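Local coordinates for protein phosphoribosylaminoimidazole-succinocarboxamide synthase (Ehrlichia chaffeensis str. Arkansas, PDB 3KRE) that catalyses the ATP-dependent joining of L-aspartate to carboxyaminoimidazole ribotide, giving SAICAR in de novo purine biosynthesis, at residues F37-D51 and H90-K104. Residues are numbered along the deposited sequence; the frame is centred on the assembly and turned at random.
Sequences FATLNPLEVIQHFKD and HFISLLNQREQLVKK. With EDO (1,2-ethanediol), chain K.
Val45 with Val102 and Gln47 with Gln100 are the hydrogen-bonded pairs where strands 44-49 and 99-103 run antiparallel, neighbours in the large antiparallel sheet of this SAICAR synthetase. The strand directions lie 147° apart. The tightly buried face of the ladder carries these four side chains. Here CG2 of Val45 meets CG2 of Val102 at 3.6 Å. The extended Gln47 chain brings NE2 to the ring edge of His90, 3.5 Å from CE1, with amide and ring planes 75° apart. That NE2 is hydrogen-bonded to Asp216 O. Gln100 NE2 approaches Phe49 CE2 but is hydrogen-bonded to OD1 of Asn72 in helix 67-84. A water lies between OE1 of Gln47 and OE1 of Gln100, within hydrogen-bonding distance of both.

The opposite face, with the non-hydrogen-bonded pairs Ile46-Leu101 and His48-Glu99, is less buried. Ile46 CG1 meets Leu95 CD1 at 3.9 Å, and CG2 of Ile46 lies against the Glu99 side chain. With CG anti to the backbone N (chi1 173°), the His48 ring turns its ND1 to Glu99. His48 ND1 donates to Glu99 OE2 at 2.7 Å, near the ring plane and on the anti side of the carboxylate. Asn96 ND2 holds the other oxygen, OE1, which probably steadies the carboxylate.

The solvent side is the end by the type I turn Asn41-Glu44, where Pro42, Leu43 and Lys104 are exposed. A water links Lys104 NZ to Pro42 O.

The far end is firm again. Arg98 lays CB over one face of the His48 ring and runs on extended to a salt bridge with Asp51. Its guanidinium grips both carboxylate oxygens end-on, and Asp51 also accepts from the backbone N of Glu66 and Gly68. Arg98 NH1 donates twice in the guanidinium plane, to Asp51 OD1 at 2.7 Å and to Phe49 O at 3.0 Å.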
# COMPACT_ATOMS: atom_id res chain seq x y z
N PHE A 37 11.10 -2.14 -13.77
CA PHE A 37 12.02 -2.15 -14.91
C PHE A 37 13.18 -1.21 -14.70
O PHE A 37 13.03 -0.10 -14.15
CB PHE A 37 11.33 -1.72 -16.22
CG PHE A 37 10.32 -2.72 -16.75
CD1 PHE A 37 10.74 -3.86 -17.42
CD2 PHE A 37 8.96 -2.50 -16.61
CE1 PHE A 37 9.83 -4.77 -17.91
CE2 PHE A 37 8.02 -3.44 -17.10
CZ PHE A 37 8.46 -4.56 -17.75
N ALA A 38 14.35 -1.60 -15.18
CA ALA A 38 15.47 -0.67 -15.21
C ALA A 38 15.22 0.46 -16.19
O ALA A 38 14.42 0.34 -17.12
CB ALA A 38 16.79 -1.41 -15.57
N THR A 39 15.97 1.55 -15.99
CA THR A 39 16.11 2.61 -16.98
C THR A 39 17.61 2.84 -17.24
O THR A 39 18.44 2.27 -16.56
CB THR A 39 15.46 3.93 -16.50
OG1 THR A 39 16.29 4.58 -15.52
CG2 THR A 39 14.04 3.68 -15.94
N LEU A 40 17.94 3.71 -18.18
CA LEU A 40 19.36 4.07 -18.42
C LEU A 40 20.00 4.79 -17.23
O LEU A 40 21.21 4.78 -17.10
CB LEU A 40 19.51 4.93 -19.69
CG LEU A 40 19.04 4.26 -21.01
CD1 LEU A 40 19.09 5.26 -22.19
CD2 LEU A 40 19.85 2.98 -21.33
N ASN A 41 19.19 5.41 -16.37
CA ASN A 41 19.65 5.96 -15.11
C ASN A 41 19.65 4.88 -14.02
O ASN A 41 18.57 4.46 -13.60
CB ASN A 41 18.71 7.10 -14.69
CG ASN A 41 19.20 7.88 -13.46
OD1 ASN A 41 19.84 7.33 -12.56
ND2 ASN A 41 18.88 9.19 -13.42
N PRO A 42 20.83 4.50 -13.50
CA PRO A 42 20.91 3.42 -12.49
C PRO A 42 20.18 3.69 -11.18
O PRO A 42 19.89 2.75 -10.40
CB PRO A 42 22.42 3.31 -12.24
CG PRO A 42 22.94 4.63 -12.54
CD PRO A 42 22.16 5.09 -13.73
N LEU A 43 19.82 4.95 -10.94
CA LEU A 43 19.16 5.31 -9.68
C LEU A 43 17.65 5.56 -9.83
O LEU A 43 16.98 5.94 -8.86
CB LEU A 43 19.83 6.54 -9.09
CG LEU A 43 21.29 6.37 -8.68
CD1 LEU A 43 21.91 7.77 -8.44
CD2 LEU A 43 21.35 5.47 -7.43
N GLU A 44 17.14 5.38 -11.04
CA GLU A 44 15.71 5.49 -11.29
C GLU A 44 15.19 4.23 -11.94
O GLU A 44 15.82 3.69 -12.88
CB GLU A 44 15.46 6.70 -12.19
CG GLU A 44 15.75 8.01 -11.54
CD GLU A 44 15.58 9.19 -12.50
OE1 GLU A 44 15.41 9.01 -13.75
OE2 GLU A 44 15.67 10.29 -11.96
N VAL A 45 14.03 3.77 -11.50
CA VAL A 45 13.39 2.59 -12.06
C VAL A 45 11.93 2.88 -12.41
O VAL A 45 11.37 3.90 -11.97
CB VAL A 45 13.53 1.37 -11.13
CG1 VAL A 45 14.99 0.95 -11.09
CG2 VAL A 45 12.94 1.62 -9.71
N ILE A 46 11.35 2.02 -13.24
CA ILE A 46 9.95 2.18 -13.64
C ILE A 46 9.12 1.18 -12.87
O ILE A 46 9.42 -0.02 -12.89
CB ILE A 46 9.74 1.99 -15.16
CG1 ILE A 46 10.41 3.11 -15.93
CG2 ILE A 46 8.20 1.87 -15.53
CD1 ILE A 46 10.53 2.83 -17.38
N GLN A 47 8.10 1.67 -12.17
CA GLN A 47 7.15 0.80 -11.51
C GLN A 47 5.98 0.63 -12.47
O GLN A 47 5.32 1.61 -12.81
CB GLN A 47 6.72 1.43 -10.18
CG GLN A 47 5.82 0.57 -9.32
CD GLN A 47 5.35 1.30 -8.06
OE1 GLN A 47 4.71 2.34 -8.13
NE2 GLN A 47 5.68 0.75 -6.93
N HIS A 48 5.78 -0.62 -12.92
CA HIS A 48 4.80 -0.95 -13.95
C HIS A 48 3.72 -1.80 -13.29
O HIS A 48 4.00 -2.85 -12.67
CB HIS A 48 5.47 -1.69 -15.11
CG HIS A 48 4.51 -2.22 -16.13
ND1 HIS A 48 4.38 -1.66 -17.39
CD2 HIS A 48 3.64 -3.26 -16.09
CE1 HIS A 48 3.47 -2.33 -18.07
NE2 HIS A 48 2.99 -3.30 -17.30
N PHE A 49 2.48 -1.30 -13.38
CA PHE A 49 1.32 -1.98 -12.77
C PHE A 49 0.70 -2.98 -13.72
O PHE A 49 0.24 -2.58 -14.79
CB PHE A 49 0.29 -0.94 -12.29
CG PHE A 49 0.76 -0.12 -11.12
CD1 PHE A 49 0.25 -0.35 -9.82
CD2 PHE A 49 1.74 0.84 -11.28
CE1 PHE A 49 0.71 0.44 -8.74
CE2 PHE A 49 2.19 1.60 -10.20
CZ PHE A 49 1.67 1.39 -8.96
N LYS A 50 0.70 -4.26 -13.33
CA LYS A 50 0.01 -5.30 -14.06
C LYS A 50 -1.48 -5.39 -13.73
O LYS A 50 -1.99 -4.75 -12.80
CB LYS A 50 0.65 -6.66 -13.78
CG LYS A 50 2.11 -6.75 -14.12
CD LYS A 50 2.64 -8.16 -13.92
CE LYS A 50 2.89 -8.51 -12.47
NZ LYS A 50 3.17 -10.00 -12.31
N ASP A 51 -2.21 -6.22 -14.48
CA ASP A 51 -3.64 -6.41 -14.20
C ASP A 51 -3.90 -7.69 -13.41
O ASP A 51 -5.04 -8.05 -13.15
CB ASP A 51 -4.47 -6.40 -15.47
CG ASP A 51 -4.59 -5.02 -16.12
OD1 ASP A 51 -4.31 -3.97 -15.49
OD2 ASP A 51 -4.99 -4.97 -17.30
N HIS A 90 9.17 7.35 -2.76
CA HIS A 90 9.97 7.00 -3.93
C HIS A 90 9.45 7.63 -5.24
O HIS A 90 10.06 7.50 -6.30
CB HIS A 90 10.08 5.49 -4.07
CG HIS A 90 8.82 4.80 -4.46
ND1 HIS A 90 8.81 3.48 -4.88
CD2 HIS A 90 7.55 5.24 -4.55
CE1 HIS A 90 7.57 3.13 -5.16
NE2 HIS A 90 6.78 4.17 -4.98
N PHE A 91 8.35 8.37 -5.16
CA PHE A 91 7.70 8.79 -6.40
C PHE A 91 8.44 9.94 -7.08
O PHE A 91 8.79 10.97 -6.44
CB PHE A 91 6.26 9.19 -6.11
CG PHE A 91 5.55 9.76 -7.30
CD1 PHE A 91 4.98 8.92 -8.24
CD2 PHE A 91 5.44 11.14 -7.47
CE1 PHE A 91 4.34 9.46 -9.36
CE2 PHE A 91 4.79 11.69 -8.59
CZ PHE A 91 4.23 10.84 -9.53
N ILE A 92 8.73 9.77 -8.37
CA ILE A 92 9.32 10.86 -9.17
C ILE A 92 8.34 11.47 -10.16
O ILE A 92 8.14 12.70 -10.16
CB ILE A 92 10.60 10.41 -9.91
CG1 ILE A 92 11.64 9.94 -8.89
CG2 ILE A 92 11.15 11.58 -10.80
CD1 ILE A 92 12.88 9.24 -9.52
N SER A 93 7.75 10.66 -11.03
CA SER A 93 6.85 11.19 -12.03
C SER A 93 5.92 10.11 -12.57
O SER A 93 6.28 8.94 -12.61
CB SER A 93 7.66 11.81 -13.17
OG SER A 93 6.80 12.43 -14.10
N LEU A 94 4.72 10.52 -12.98
CA LEU A 94 3.79 9.62 -13.69
C LEU A 94 4.22 9.59 -15.16
O LEU A 94 4.36 10.63 -15.79
CB LEU A 94 2.36 10.15 -13.52
CG LEU A 94 1.22 9.37 -14.15
CD1 LEU A 94 1.13 7.95 -13.55
CD2 LEU A 94 -0.12 10.14 -13.94
N LEU A 95 4.45 8.40 -15.71
CA LEU A 95 4.95 8.28 -17.09
C LEU A 95 3.87 8.03 -18.12
O LEU A 95 3.89 8.61 -19.22
CB LEU A 95 5.96 7.17 -17.15
CG LEU A 95 7.24 7.43 -16.37
CD1 LEU A 95 8.08 6.16 -16.37
CD2 LEU A 95 8.09 8.62 -16.96
N ASN A 96 2.97 7.10 -17.79
CA ASN A 96 1.92 6.65 -18.70
C ASN A 96 0.82 5.89 -17.95
O ASN A 96 0.83 5.87 -16.72
CB ASN A 96 2.52 5.83 -19.85
CG ASN A 96 3.29 4.63 -19.37
OD1 ASN A 96 2.76 3.79 -18.67
ND2 ASN A 96 4.56 4.52 -19.79
N GLN A 97 -0.11 5.26 -18.66
CA GLN A 97 -1.26 4.61 -18.02
C GLN A 97 -0.87 3.56 -16.97
O GLN A 97 -1.57 3.38 -16.02
CB GLN A 97 -2.14 3.93 -19.07
CG GLN A 97 -2.96 4.89 -19.92
CD GLN A 97 -3.87 4.13 -20.86
OE1 GLN A 97 -3.41 3.51 -21.82
NE2 GLN A 97 -5.16 4.14 -20.57
N ARG A 98 0.24 2.88 -17.16
CA ARG A 98 0.62 1.76 -16.30
C ARG A 98 1.86 2.00 -15.46
O ARG A 98 2.18 1.19 -14.60
CB ARG A 98 0.89 0.53 -17.15
CG ARG A 98 -0.39 -0.10 -17.60
CD ARG A 98 -0.16 -1.45 -18.18
NE ARG A 98 -1.44 -1.91 -18.65
CZ ARG A 98 -2.37 -2.48 -17.88
NH1 ARG A 98 -2.14 -2.74 -16.61
NH2 ARG A 98 -3.53 -2.81 -18.42
N GLU A 99 2.56 3.11 -15.72
CA GLU A 99 3.93 3.26 -15.22
C GLU A 99 4.18 4.57 -14.55
O GLU A 99 3.65 5.61 -14.95
CB GLU A 99 4.94 3.07 -16.35
CG GLU A 99 4.87 1.68 -16.95
CD GLU A 99 5.83 1.41 -18.06
OE1 GLU A 99 6.32 2.36 -18.71
OE2 GLU A 99 6.08 0.21 -18.31
N GLN A 100 5.01 4.51 -13.54
CA GLN A 100 5.54 5.71 -12.92
C GLN A 100 7.02 5.52 -12.71
O GLN A 100 7.49 4.39 -12.56
CB GLN A 100 4.80 6.06 -11.61
CG GLN A 100 4.53 4.98 -10.69
CD GLN A 100 3.58 5.39 -9.59
OE1 GLN A 100 4.01 5.91 -8.57
NE2 GLN A 100 2.27 5.10 -9.76
N LEU A 101 7.74 6.62 -12.75
CA LEU A 101 9.16 6.68 -12.49
C LEU A 101 9.35 6.86 -10.99
O LEU A 101 8.77 7.77 -10.38
CB LEU A 101 9.79 7.86 -13.22
CG LEU A 101 11.33 7.87 -13.29
CD1 LEU A 101 11.84 6.66 -14.12
CD2 LEU A 101 11.85 9.19 -13.87
N VAL A 102 10.18 6.01 -10.41
CA VAL A 102 10.44 6.07 -8.99
C VAL A 102 11.94 5.88 -8.69
O VAL A 102 12.72 5.33 -9.51
CB VAL A 102 9.64 4.99 -8.22
CG1 VAL A 102 8.13 5.12 -8.44
CG2 VAL A 102 10.14 3.58 -8.62
N LYS A 103 12.31 6.32 -7.49
CA LYS A 103 13.68 6.21 -7.00
C LYS A 103 14.02 4.73 -6.85
O LYS A 103 13.22 3.99 -6.34
CB LYS A 103 13.82 6.88 -5.63
CG LYS A 103 13.64 8.40 -5.62
CD LYS A 103 13.90 9.02 -4.22
CE LYS A 103 15.08 10.03 -4.18
NZ LYS A 103 16.20 9.64 -5.05
N LYS A 104 15.22 4.34 -7.20
CA LYS A 104 15.70 3.02 -6.91
C LYS A 104 16.18 3.05 -5.45
O LYS A 104 17.17 3.70 -5.11
CB LYS A 104 16.80 2.59 -7.87
CG LYS A 104 17.19 1.11 -7.73
CD LYS A 104 18.24 0.69 -8.74
CE LYS A 104 18.34 -0.85 -8.83
NZ LYS A 104 19.37 -1.31 -9.85
C1 EDO K . -0.14 -5.41 -18.11
O1 EDO K . 1.21 -5.54 -17.64
C2 EDO K . -0.88 -6.75 -18.13
O2 EDO K . -1.19 -7.32 -16.82
O HOH W 1 21.65 0.49 -11.13
O HOH W 2 16.59 8.46 -7.82
O HOH W 3 3.38 4.31 -6.39